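Local coordinates for Pbp related beta-lactamase (Pyrococcus abyssi, PDB 2QMI), which probably hydrolyses peptide or related amide bonds as a self-compartmentalizing octamer related to penicillin-binding proteins and beta-lactamases, at residues S23-I27 against V241-A245; S109-L114 against M146-A152; K266-I272 against Y284-I290; I278-E282 against Y291-L295. All coordinates share one frame; numbering follows the deposited sequence.

Contact 1: residues S23-I27 against V241-A245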
loop_
_atom_site.group_PDB
_atom_site.type_symbol
_atom_site.label_atom_id
_atom_site.label_comp_id
_atom_site.label_asym_id
_atom_site.label_seq_id
_atom_site.Cartn_x
_atom_site.Cartn_y
_atom_site.Cartn_z
ATOM N N SER A 23 33.604 -7.911 24.594
ATOM C CA SER A 23 34.658 -7.950 25.603
ATOM C C SER A 23 35.428 -9.249 25.453
ATOM O O SER A 23 34.855 -10.272 25.082
ATOM C CB SER A 23 34.071 -7.859 27.013
ATOM O OG SER A 23 33.727 -6.523 27.329
ATOM N N ILE A 24 36.723 -9.209 25.742
ATOM C CA ILE A 24 37.557 -10.402 25.639
ATOM C C ILE A 24 38.733 -10.377 26.616
ATOM O O ILE A 24 39.335 -9.328 26.860
ATOM C CB ILE A 24 38.112 -10.568 24.195
ATOM C CG1 ILE A 24 38.969 -11.838 24.089
ATOM C CG2 ILE A 24 38.927 -9.344 23.813
ATOM C CD1 ILE A 24 39.497 -12.124 22.684
ATOM N N SER A 25 39.040 -11.531 27.193
ATOM C CA SER A 25 40.176 -11.636 28.104
ATOM C C SER A 25 40.983 -12.854 27.665
ATOM O O SER A 25 40.415 -13.841 27.190
ATOM C CB SER A 25 39.710 -11.778 29.558
ATOM O OG SER A 25 38.935 -12.944 29.745
ATOM N N ILE A 26 42.306 -12.771 27.783
ATOM C CA ILE A 26 43.173 -13.881 27.380
ATOM C C ILE A 26 44.068 -14.344 28.518
ATOM O O ILE A 26 44.676 -13.529 29.213
ATOM C CB ILE A 26 44.089 -13.498 26.201
ATOM C CG1 ILE A 26 43.265 -12.927 25.050
ATOM C CG2 ILE A 26 44.840 -14.731 25.707
ATOM C CD1 ILE A 26 44.104 -12.585 23.834
ATOM N N ILE A 27 44.150 -15.661 28.687
ATOM C CA ILE A 27 44.968 -16.263 29.733
ATOM C C ILE A 27 46.150 -17.029 29.151
ATOM O O ILE A 27 45.970 -17.952 28.347
ATOM C CB ILE A 27 44.174 -17.281 30.574
ATOM C CG1 ILE A 27 42.818 -16.709 30.975
ATOM C CG2 ILE A 27 44.974 -17.656 31.811
ATOM C CD1 ILE A 27 41.958 -17.705 31.698
ATOM N N VAL A 241 34.231 -10.845 31.425
ATOM C CA VAL A 241 35.324 -11.679 30.921
ATOM C C VAL A 241 36.460 -11.808 31.935
ATOM O O VAL A 241 37.204 -12.782 31.912
ATOM C CB VAL A 241 35.904 -11.154 29.573
ATOM C CG1 VAL A 241 34.807 -11.101 28.518
ATOM C CG2 VAL A 241 36.533 -9.794 29.762
ATOM N N LEU A 242 36.596 -10.827 32.819
ATOM C CA LEU A 242 37.636 -10.889 33.839
ATOM C C LEU A 242 37.299 -11.978 34.856
ATOM O O LEU A 242 38.175 -12.731 35.275
ATOM C CB LEU A 242 37.787 -9.542 34.548
ATOM C CG LEU A 242 38.610 -8.503 33.792
ATOM C CD1 LEU A 242 38.679 -7.226 34.594
ATOM C CD2 LEU A 242 40.007 -9.049 33.541
ATOM N N ASP A 243 36.027 -12.060 35.240
ATOM C CA ASP A 243 35.580 -13.065 36.195
ATOM C C ASP A 243 35.696 -14.456 35.572
ATOM O O ASP A 243 36.124 -15.405 36.230
ATOM C CB ASP A 243 34.128 -12.789 36.625
ATOM C CG ASP A 243 34.038 -11.900 37.865
ATOM O OD1 ASP A 243 34.917 -11.030 38.045
ATOM O OD2 ASP A 243 33.079 -12.059 38.653
ATOM N N LEU A 244 35.321 -14.575 34.301
ATOM C CA LEU A 244 35.405 -15.862 33.615
ATOM C C LEU A 244 36.864 -16.278 33.437
ATOM O O LEU A 244 37.161 -17.464 33.267
ATOM C CB LEU A 244 34.704 -15.792 32.258
ATOM C CG LEU A 244 33.199 -15.526 32.350
ATOM C CD1 LEU A 244 32.609 -15.349 30.947
ATOM C CD2 LEU A 244 32.523 -16.676 33.094
ATOM N N ALA A 245 37.772 -15.305 33.466
ATOM C CA ALA A 245 39.203 -15.614 33.343
ATOM C C ALA A 245 39.626 -16.358 34.613
ATOM O O ALA A 245 40.303 -17.379 34.549
ATOM C CB ALA A 245 40.017 -14.337 33.183
#
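Strand S23-I27 and helix V241-A245 run roughly in the same direction, their axes 7.7 Å apart at 25°, and approach most closely where S25 faces V241, with a CA to CA distance of 5.6 Å. One hydrogen bond, from the S25 side chain to the V241 carbonyl, ties strand to helix. S25 projects toward the helix, and with OG between its backbone N and carbonyl carbon (chi1 61°) S25 OG meets V241 O at 2.8 Å. The hydroxyl comes from above the carbonyl plane, 57° out of it, while A245 N makes only a weak helical bond to the same oxygen. Apolar groups enclose the polar pair. V241 spreads its two methyls along the strand, CG1 3.6 Å from S23 CB and CG2 3.8 Å from S25 CB. Beyond the serine, I27 brings CD1 up against A245, 3.3 Å from A245 O and 4.2 Å from A245 CB. S23 OG is engaged elsewhere, with T50 O and Y55 OH. Strand 21-28 lies between strands 31-38 and 321-327 of the antiparallel sheet, and helix 241-252 packs on one face of all three, V241 reaching L326, A245 touching V32, and I27 meeting L248 and I252.

Contact 2: residues S109-L114 against M146-A152; sequences SGIPSL and MEKWAVA
G110 and V151 join two irregular loops by a backbone hydrogen bond. V151 N donates to G110 O at 2.9 Å in a nearly straight bond (171°), and A152 N adds a weak one to the same oxygen. G110 CA offers a C-H to A152 O, 3.4 Å away, which the lack of a side chain permits. S109 OG, accepting from I111 N, shapes the first loop as an ST turn. The indole adds another polar tie: W149 NE1 donates to S113 O at 3.3 Å, from 58° out of the carbonyl plane. At the indole edge P112 O lies 3.0 Å from W149 CD1 and I111 CG2 also meets the ring; L114 CD2 approaches W149 CD1 obliquely at 3.6 Å. Among apolar contacts, P112 CG packs 3.3 Å from W149 CD1. I111 CD1 touches M146 CE at 3.8 Å, the methionine bent at chi3 (-72°), while I111 CG1 rests on A150 CB. Within the beta-lactamase-family domain the joined loops form a surface met by R443 of a neighbouring subunit, which bonds W149 O and makes a cation-pi contact with its ring. The loops follow helices 101-105 and 136-142, and L114 and M146 both pack on T163 of helix 162-176.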
loop_
_atom_site.group_PDB
_atom_site.type_symbol
_atom_site.label_atom_id
_atom_site.label_comp_id
_atom_site.label_asym_id
_atom_site.label_seq_id
_atom_site.Cartn_x
_atom_site.Cartn_y
_atom_site.Cartn_z
ATOM N N SER A 109 19.779 -38.515 27.550
ATOM C CA SER A 109 18.587 -39.131 28.127
ATOM C C SER A 109 17.757 -39.884 27.084
ATOM O O SER A 109 17.011 -40.811 27.416
ATOM C CB SER A 109 17.706 -38.077 28.801
ATOM O OG SER A 109 17.175 -37.165 27.860
ATOM N N GLY A 110 17.893 -39.479 25.824
ATOM C CA GLY A 110 17.148 -40.116 24.753
ATOM C C GLY A 110 15.934 -39.289 24.384
ATOM O O GLY A 110 15.204 -39.606 23.448
ATOM N N ILE A 111 15.725 -38.214 25.133
ATOM C CA ILE A 111 14.605 -37.316 24.910
ATOM C C ILE A 111 15.055 -36.110 24.097
ATOM O O ILE A 111 15.902 -35.330 24.535
ATOM C CB ILE A 111 14.032 -36.823 26.251
ATOM C CG1 ILE A 111 13.658 -38.021 27.119
ATOM C CG2 ILE A 111 12.807 -35.952 26.011
ATOM C CD1 ILE A 111 13.266 -37.659 28.538
ATOM N N PRO A 112 14.505 -35.945 22.888
ATOM C CA PRO A 112 14.920 -34.791 22.089
ATOM C C PRO A 112 14.458 -33.494 22.750
ATOM O O PRO A 112 13.580 -33.495 23.620
ATOM C CB PRO A 112 14.267 -35.050 20.739
ATOM C CG PRO A 112 13.028 -35.804 21.106
ATOM C CD PRO A 112 13.495 -36.753 22.182
ATOM N N SER A 113 15.062 -32.391 22.330
ATOM C CA SER A 113 14.766 -31.092 22.890
ATOM C C SER A 113 13.312 -30.670 22.880
ATOM O O SER A 113 12.551 -30.975 21.962
ATOM C CB SER A 113 15.591 -30.025 22.175
ATOM O OG SER A 113 15.122 -28.723 22.482
ATOM N N LEU A 114 12.929 -29.971 23.936
ATOM C CA LEU A 114 11.597 -29.419 24.026
ATOM C C LEU A 114 11.962 -28.003 23.566
ATOM O O LEU A 114 13.053 -27.527 23.856
ATOM C CB LEU A 114 11.106 -29.416 25.485
ATOM C CG LEU A 114 11.339 -30.665 26.358
ATOM C CD1 LEU A 114 10.745 -30.424 27.751
ATOM C CD2 LEU A 114 10.717 -31.902 25.718
ATOM N N MET A 146 7.671 -35.247 29.477
ATOM C CA MET A 146 8.846 -35.381 28.613
ATOM C C MET A 146 9.271 -36.827 28.355
ATOM O O MET A 146 9.937 -37.120 27.359
ATOM C CB MET A 146 10.030 -34.570 29.173
ATOM C CG MET A 146 10.596 -35.063 30.485
ATOM S SD MET A 146 11.838 -33.898 31.130
ATOM C CE MET A 146 13.207 -34.194 29.990
ATOM N N GLU A 147 8.889 -37.739 29.238
ATOM C CA GLU A 147 9.257 -39.132 29.032
ATOM C C GLU A 147 8.616 -39.658 27.744
ATOM O O GLU A 147 9.238 -40.416 27.005
ATOM C CB GLU A 147 8.821 -39.990 30.222
ATOM C CG GLU A 147 9.054 -41.470 29.998
ATOM C CD GLU A 147 8.462 -42.337 31.094
ATOM O OE1 GLU A 147 9.054 -42.406 32.200
ATOM O OE2 GLU A 147 7.399 -42.943 30.840
ATOM N N LYS A 148 7.377 -39.248 27.479
ATOM C CA LYS A 148 6.651 -39.678 26.283
ATOM C C LYS A 148 7.258 -39.109 25.004
ATOM O O LYS A 148 6.869 -39.488 23.895
ATOM C CB LYS A 148 5.188 -39.228 26.338
ATOM C CG LYS A 148 4.376 -39.751 27.495
ATOM C CD LYS A 148 2.897 -39.437 27.269
ATOM C CE LYS A 148 2.036 -39.844 28.453
ATOM N NZ LYS A 148 2.216 -38.921 29.612
ATOM N N TRP A 149 8.203 -38.193 25.165
ATOM C CA TRP A 149 8.853 -37.533 24.042
ATOM C C TRP A 149 10.098 -38.287 23.554
ATOM O O TRP A 149 10.520 -38.120 22.408
ATOM C CB TRP A 149 9.225 -36.113 24.468
ATOM C CG TRP A 149 9.564 -35.176 23.355
ATOM C CD1 TRP A 149 10.746 -34.519 23.175
ATOM C CD2 TRP A 149 8.685 -34.713 22.319
ATOM N NE1 TRP A 149 10.658 -33.670 22.100
ATOM C CE2 TRP A 149 9.404 -33.771 21.555
ATOM C CE3 TRP A 149 7.358 -35.001 21.967
ATOM C CZ2 TRP A 149 8.842 -33.113 20.453
ATOM C CZ3 TRP A 149 6.799 -34.345 20.872
ATOM C CH2 TRP A 149 7.542 -33.412 20.129
ATOM N N ALA A 150 10.669 -39.117 24.427
ATOM C CA ALA A 150 11.871 -39.892 24.119
ATOM C C ALA A 150 11.775 -40.643 22.790
ATOM O O ALA A 150 10.689 -41.046 22.370
ATOM C CB ALA A 150 12.155 -40.871 25.247
ATOM N N VAL A 151 12.918 -40.826 22.135
ATOM C CA VAL A 151 12.973 -41.526 20.857
ATOM C C VAL A 151 14.008 -42.650 20.882
ATOM O O VAL A 151 13.975 -43.549 20.044
ATOM C CB VAL A 151 13.312 -40.561 19.715
ATOM C CG1 VAL A 151 12.219 -39.518 19.590
ATOM C CG2 VAL A 151 14.660 -39.895 19.981
ATOM N N ALA A 152 14.924 -42.598 21.848
ATOM C CA ALA A 152 15.945 -43.634 21.987
ATOM C C ALA A 152 16.146 -43.934 23.473
ATOM O O ALA A 152 15.688 -43.176 24.329
ATOM C CB ALA A 152 17.267 -43.167 21.357
#

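Contact 3: residues K266-I272 against Y284-I290; sequences KMETSYI and YGYGLII
I272 and Y284 form an antiparallel hydrogen-bonded pair that opens into a classic beta bulge, with Y271 and I272 both set opposite Y284. Y284 N donates to I272 O at 2.8 Å, and Y284 O accepts from Y271 N at 3.0 Å. Farther along, Y286 N makes a straight bond to M267 O (170°), fastening the turn of 284-290 to the end of helix 261-267. K266 O is gripped twice, by Y271 OH at 2.6 Å and by T269 N from the opposite face of its plane, which fixes the tyrosine at the helix end.

Y271 is thereby laid over Y286 in an offset stack, ring centroids 4.7 Å apart and planes at 17°. CG of Y271 lies beside its backbone N (chi1 -60°), swinging the ring across, so that CE2 sits over one face of Y286 near its rim. A water joins the two hydroxyls, and Y286 OH is also bonded to H102 ND1. Y284 OH bonds H302 NE2, a residue grouped with S59 and K62 in what is probably an SxxK-type active site.

Packing surrounds this framework. M267 CG lies 3.9 Å from Y286 CB, the two side chains crossing at about a right angle, and G285 CA comes within 3.1 Å of T269 O in a C-H contact. The buried carboxylate of E268 forms a salt bridge with R254 and a hydrogen bond with Y315 OH, while I290 CD1 rests 3.6 Å from E268 O, a carbonyl that K298 NZ also bonds.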
loop_
_atom_site.group_PDB
_atom_site.type_symbol
_atom_site.label_atom_id
_atom_site.label_comp_id
_atom_site.label_asym_id
_atom_site.label_seq_id
_atom_site.Cartn_x
_atom_site.Cartn_y
_atom_site.Cartn_z
ATOM N N LYS A 266 36.997 -35.610 34.572
ATOM C CA LYS A 266 35.758 -36.290 34.222
ATOM C C LYS A 266 34.948 -35.367 33.316
ATOM O O LYS A 266 34.345 -35.805 32.342
ATOM C CB LYS A 266 34.943 -36.618 35.479
ATOM C CG LYS A 266 35.422 -37.844 36.244
ATOM C CD LYS A 266 34.384 -38.296 37.275
ATOM C CE LYS A 266 34.869 -39.515 38.046
ATOM N NZ LYS A 266 36.147 -39.244 38.761
ATOM N N MET A 267 34.957 -34.079 33.645
ATOM C CA MET A 267 34.219 -33.078 32.883
ATOM C C MET A 267 34.787 -32.856 31.485
ATOM O O MET A 267 34.048 -32.507 30.566
ATOM C CB MET A 267 34.203 -31.749 33.647
ATOM C CG MET A 267 33.490 -31.820 34.989
ATOM S SD MET A 267 33.576 -30.276 35.928
ATOM C CE MET A 267 32.590 -29.199 34.882
ATOM N N GLU A 268 36.094 -33.066 31.332
ATOM C CA GLU A 268 36.774 -32.871 30.050
ATOM C C GLU A 268 36.826 -34.142 29.212
ATOM O O GLU A 268 37.502 -34.182 28.186
ATOM C CB GLU A 268 38.207 -32.367 30.278
ATOM C CG GLU A 268 38.307 -31.092 31.104
ATOM C CD GLU A 268 39.749 -30.648 31.337
ATOM O OE1 GLU A 268 40.680 -31.393 30.948
ATOM O OE2 GLU A 268 39.953 -29.551 31.912
ATOM N N THR A 269 36.114 -35.180 29.642
ATOM C CA THR A 269 36.117 -36.443 28.908
ATOM C C THR A 269 34.951 -36.542 27.923
ATOM O O THR A 269 33.802 -36.311 28.282
ATOM C CB THR A 269 36.056 -37.650 29.877
ATOM O OG1 THR A 269 37.163 -37.591 30.786
ATOM C CG2 THR A 269 36.124 -38.966 29.104
ATOM N N SER A 270 35.256 -36.890 26.680
ATOM C CA SER A 270 34.221 -37.017 25.670
ATOM C C SER A 270 33.464 -38.332 25.852
ATOM O O SER A 270 33.990 -39.405 25.557
ATOM C CB SER A 270 34.837 -36.955 24.267
ATOM O OG SER A 270 33.828 -36.921 23.269
ATOM N N TYR A 271 32.230 -38.238 26.347
ATOM C CA TYR A 271 31.393 -39.417 26.572
ATOM C C TYR A 271 30.518 -39.733 25.364
ATOM O O TYR A 271 30.084 -40.866 25.183
ATOM C CB TYR A 271 30.489 -39.200 27.786
ATOM C CG TYR A 271 31.247 -38.956 29.058
ATOM C CD1 TYR A 271 31.855 -40.008 29.748
ATOM C CD2 TYR A 271 31.415 -37.662 29.548
ATOM C CE1 TYR A 271 32.618 -39.771 30.894
ATOM C CE2 TYR A 271 32.176 -37.418 30.686
ATOM C CZ TYR A 271 32.772 -38.473 31.353
ATOM O OH TYR A 271 33.519 -38.218 32.478
ATOM N N ILE A 272 30.257 -38.730 24.533
ATOM C CA ILE A 272 29.410 -38.956 23.376
ATOM C C ILE A 272 29.698 -37.972 22.243
ATOM O O ILE A 272 30.106 -36.837 22.478
ATOM C CB ILE A 272 27.910 -38.879 23.793
ATOM C CG1 ILE A 272 27.026 -39.428 22.672
ATOM C CG2 ILE A 272 27.538 -37.435 24.154
ATOM C CD1 ILE A 272 25.541 -39.434 23.010
ATOM N N TYR A 284 30.886 -34.427 23.669
ATOM C CA TYR A 284 30.375 -33.722 24.833
ATOM C C TYR A 284 30.814 -34.397 26.128
ATOM O O TYR A 284 30.751 -35.620 26.260
ATOM C CB TYR A 284 28.837 -33.657 24.791
ATOM C CG TYR A 284 28.254 -32.435 25.482
ATOM C CD1 TYR A 284 28.209 -31.200 24.833
ATOM C CD2 TYR A 284 27.770 -32.507 26.793
ATOM C CE1 TYR A 284 27.699 -30.061 25.470
ATOM C CE2 TYR A 284 27.259 -31.373 27.444
ATOM C CZ TYR A 284 27.229 -30.156 26.776
ATOM O OH TYR A 284 26.749 -29.031 27.411
ATOM N N GLY A 285 31.272 -33.578 27.070
ATOM C CA GLY A 285 31.687 -34.064 28.370
ATOM C C GLY A 285 30.620 -33.624 29.358
ATOM O O GLY A 285 29.441 -33.876 29.136
ATOM N N TYR A 286 31.010 -32.970 30.447
ATOM C CA TYR A 286 30.026 -32.497 31.420
ATOM C C TYR A 286 29.859 -30.973 31.329
ATOM O O TYR A 286 30.648 -30.217 31.905
ATOM C CB TYR A 286 30.435 -32.900 32.842
ATOM C CG TYR A 286 30.317 -34.384 33.133
ATOM C CD1 TYR A 286 29.565 -35.225 32.311
ATOM C CD2 TYR A 286 30.932 -34.943 34.253
ATOM C CE1 TYR A 286 29.432 -36.580 32.596
ATOM C CE2 TYR A 286 30.806 -36.295 34.549
ATOM C CZ TYR A 286 30.057 -37.110 33.718
ATOM O OH TYR A 286 29.930 -38.459 34.009
ATOM N N GLY A 287 28.827 -30.534 30.605
ATOM C CA GLY A 287 28.582 -29.107 30.442
ATOM C C GLY A 287 29.783 -28.484 29.758
ATOM O O GLY A 287 30.152 -27.340 30.015
ATOM N N LEU A 288 30.399 -29.257 28.872
ATOM C CA LEU A 288 31.592 -28.811 28.173
ATOM C C LEU A 288 31.739 -29.554 26.852
ATOM O O LEU A 288 31.601 -30.781 26.804
ATOM C CB LEU A 288 32.807 -29.091 29.056
ATOM C CG LEU A 288 33.764 -27.980 29.487
ATOM C CD1 LEU A 288 33.025 -26.701 29.842
ATOM C CD2 LEU A 288 34.570 -28.508 30.682
ATOM N N ILE A 289 32.023 -28.812 25.785
ATOM C CA ILE A 289 32.201 -29.415 24.472
ATOM C C ILE A 289 33.674 -29.802 24.318
ATOM O O ILE A 289 34.569 -29.076 24.764
ATOM C CB ILE A 289 31.781 -28.440 23.357
ATOM C CG1 ILE A 289 30.313 -28.046 23.553
ATOM C CG2 ILE A 289 31.978 -29.086 21.991
ATOM C CD1 ILE A 289 29.784 -27.066 22.517
ATOM N N ILE A 290 33.929 -30.949 23.696
ATOM C CA ILE A 290 35.301 -31.421 23.533
ATOM C C ILE A 290 35.756 -31.360 22.077
ATOM O O ILE A 290 35.065 -31.854 21.192
ATOM C CB ILE A 290 35.421 -32.871 24.070
ATOM C CG1 ILE A 290 34.742 -32.962 25.443
ATOM C CG2 ILE A 290 36.884 -33.289 24.187
ATOM C CD1 ILE A 290 35.245 -31.934 26.457
HETATM O O HOH W 1 32.467 -39.679 34.705
#

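Contact 4: residues I278-E282 against Y291-L295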
loop_
_atom_site.group_PDB
_atom_site.type_symbol
_atom_site.label_atom_id
_atom_site.label_comp_id
_atom_site.label_asym_id
_atom_site.label_seq_id
_atom_site.Cartn_x
_atom_site.Cartn_y
_atom_site.Cartn_z
ATOM N N ILE A 278 33.111 -29.552 13.394
ATOM C CA ILE A 278 33.844 -28.471 12.765
ATOM C C ILE A 278 35.276 -28.876 12.448
ATOM O O ILE A 278 35.709 -28.785 11.301
ATOM C CB ILE A 278 33.860 -27.218 13.665
ATOM C CG1 ILE A 278 32.422 -26.787 13.973
ATOM C CG2 ILE A 278 34.615 -26.087 12.966
ATOM C CD1 ILE A 278 32.306 -25.607 14.928
ATOM N N PHE A 279 36.003 -29.330 13.464
ATOM C CA PHE A 279 37.393 -29.739 13.287
ATOM C C PHE A 279 37.567 -31.257 13.182
ATOM O O PHE A 279 38.597 -31.735 12.706
ATOM C CB PHE A 279 38.239 -29.197 14.443
ATOM C CG PHE A 279 38.292 -27.692 14.498
ATOM C CD1 PHE A 279 39.185 -26.984 13.701
ATOM C CD2 PHE A 279 37.409 -26.982 15.309
ATOM C CE1 PHE A 279 39.198 -25.593 13.706
ATOM C CE2 PHE A 279 37.409 -25.589 15.324
ATOM C CZ PHE A 279 38.306 -24.890 14.520
ATOM N N GLY A 280 36.580 -32.025 13.628
ATOM C CA GLY A 280 36.726 -33.469 13.530
ATOM C C GLY A 280 35.754 -34.308 14.330
ATOM O O GLY A 280 34.580 -34.420 13.974
ATOM N N GLY A 281 36.243 -34.930 15.396
ATOM C CA GLY A 281 35.383 -35.753 16.225
ATOM C C GLY A 281 35.080 -35.095 17.558
ATOM O O GLY A 281 35.344 -35.668 18.616
ATOM N N GLU A 282 34.538 -33.880 17.524
ATOM C CA GLU A 282 34.203 -33.208 18.774
ATOM C C GLU A 282 33.057 -33.943 19.461
ATOM O O GLU A 282 32.180 -34.495 18.801
ATOM C CB GLU A 282 33.818 -31.738 18.534
ATOM C CG GLU A 282 33.249 -31.431 17.176
ATOM C CD GLU A 282 34.326 -31.126 16.141
ATOM O OE1 GLU A 282 35.131 -30.194 16.366
ATOM O OE2 GLU A 282 34.354 -31.815 15.100
ATOM N N TYR A 291 36.914 -30.746 21.839
ATOM C CA TYR A 291 37.476 -30.609 20.487
ATOM C C TYR A 291 38.845 -31.305 20.425
ATOM O O TYR A 291 39.866 -30.682 20.693
ATOM C CB TYR A 291 37.685 -29.129 20.135
ATOM C CG TYR A 291 36.485 -28.207 20.283
ATOM C CD1 TYR A 291 35.739 -27.802 19.168
ATOM C CD2 TYR A 291 36.152 -27.662 21.527
ATOM C CE1 TYR A 291 34.699 -26.869 19.295
ATOM C CE2 TYR A 291 35.115 -26.727 21.664
ATOM C CZ TYR A 291 34.400 -26.336 20.550
ATOM O OH TYR A 291 33.405 -25.400 20.697
ATOM N N PRO A 292 38.885 -32.599 20.069
ATOM C CA PRO A 292 40.161 -33.322 19.996
ATOM C C PRO A 292 41.120 -32.966 18.847
ATOM O O PRO A 292 42.328 -33.170 18.962
ATOM C CB PRO A 292 39.722 -34.784 19.956
ATOM C CG PRO A 292 38.398 -34.717 19.260
ATOM C CD PRO A 292 37.749 -33.526 19.914
ATOM N N ASN A 293 40.589 -32.421 17.758
ATOM C CA ASN A 293 41.407 -32.065 16.600
ATOM C C ASN A 293 41.391 -30.568 16.281
ATOM O O ASN A 293 41.100 -30.173 15.153
ATOM C CB ASN A 293 40.919 -32.849 15.381
ATOM C CG ASN A 293 40.935 -34.347 15.614
ATOM O OD1 ASN A 293 39.986 -35.058 15.266
ATOM N ND2 ASN A 293 42.024 -34.840 16.201
ATOM N N PHE A 294 41.710 -29.740 17.269
ATOM C CA PHE A 294 41.718 -28.291 17.069
ATOM C C PHE A 294 43.131 -27.770 16.821
ATOM O O PHE A 294 43.823 -27.376 17.763
ATOM C CB PHE A 294 41.136 -27.581 18.293
ATOM C CG PHE A 294 41.132 -26.081 18.175
ATOM C CD1 PHE A 294 40.246 -25.439 17.316
ATOM C CD2 PHE A 294 42.028 -25.311 18.910
ATOM C CE1 PHE A 294 40.251 -24.053 17.189
ATOM C CE2 PHE A 294 42.043 -23.922 18.789
ATOM C CZ PHE A 294 41.149 -23.293 17.925
ATOM N N LEU A 295 43.554 -27.760 15.559
ATOM C CA LEU A 295 44.887 -27.281 15.211
ATOM C C LEU A 295 45.947 -28.056 15.981
ATOM O O LEU A 295 46.859 -27.471 16.561
ATOM C CB LEU A 295 45.015 -25.778 15.511
ATOM C CG LEU A 295 44.244 -24.819 14.589
ATOM C CD1 LEU A 295 42.760 -25.119 14.672
ATOM C CD2 LEU A 295 44.515 -23.366 14.986
HETATM O O HOH W 2 38.076 -31.385 17.130
#
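F279 and F294 form an edge-to-face aromatic pair, centroids 4.8 Å apart and planes at 84°. The edge of F294 points at the face of F279, with F294 CD1 3.4 Å from F279 CZ. The opposite face of F279 carries I278 CG2, so this ring is sandwiched. L295 CD1 lies 3.7 Å from F279 CE1 and also covers a face of F294, closing the cluster, while M339 of helix 334-345 touches both phenyl rings.

Closer to the backbone the contacts are mixed. F279 CB sits 3.1 Å from N293 O, and P292 CG packs on G281 O. E282 OE1 approaches Y291 CD1 at 3.7 Å, the carboxylate and ring planes being almost perpendicular.

Polar links run through that carboxylate. A bend at chi2 (-87°) folds E282 back over its own loop, where OE1 accepts from F279 N and OE2 from G280 N at 2.7 Å, both on the syn side; I278 N adds a weak bond to OE2. A water donates to OE1 and accepts from N293 N at 2.8 Å, bridging the two segments. At the rim, R422 of a neighbouring subunit bonds I278 O.

Antiparallel strands 283-284 and 289-291 follow the first segment and lead into the second, and the chain turns a corner at P292. The arrangement is a loop held in shape by a glutamate at the open end of a beta hairpin, beside the antiparallel sheet of the penicillin-binding protein and serine beta-lactamase fold.

The four contacts illustrate how chemistry follows position in one beta-lactamase-family domain. Contact 1 is buried and joins a helix to the middle of a strand through one hydroxyl amid aliphatic groups. Contacts 3 and 4, only partly buried, gather round the same hairpin: their segments alternate along the chain, and they touch where I290 O meets E282 CB at 2.9 Å. Contact 3 relies on backbone bonds and stacked tyrosines, contact 4 on perpendicular phenyl rings and a water. Contacts 1 and 3 reach one sheet from successive helices. Contact 2, buried like contact 1, has no sheet strand; it lies about 36 Å from contact 1, centre to centre, and like contact 4 meets a second subunit.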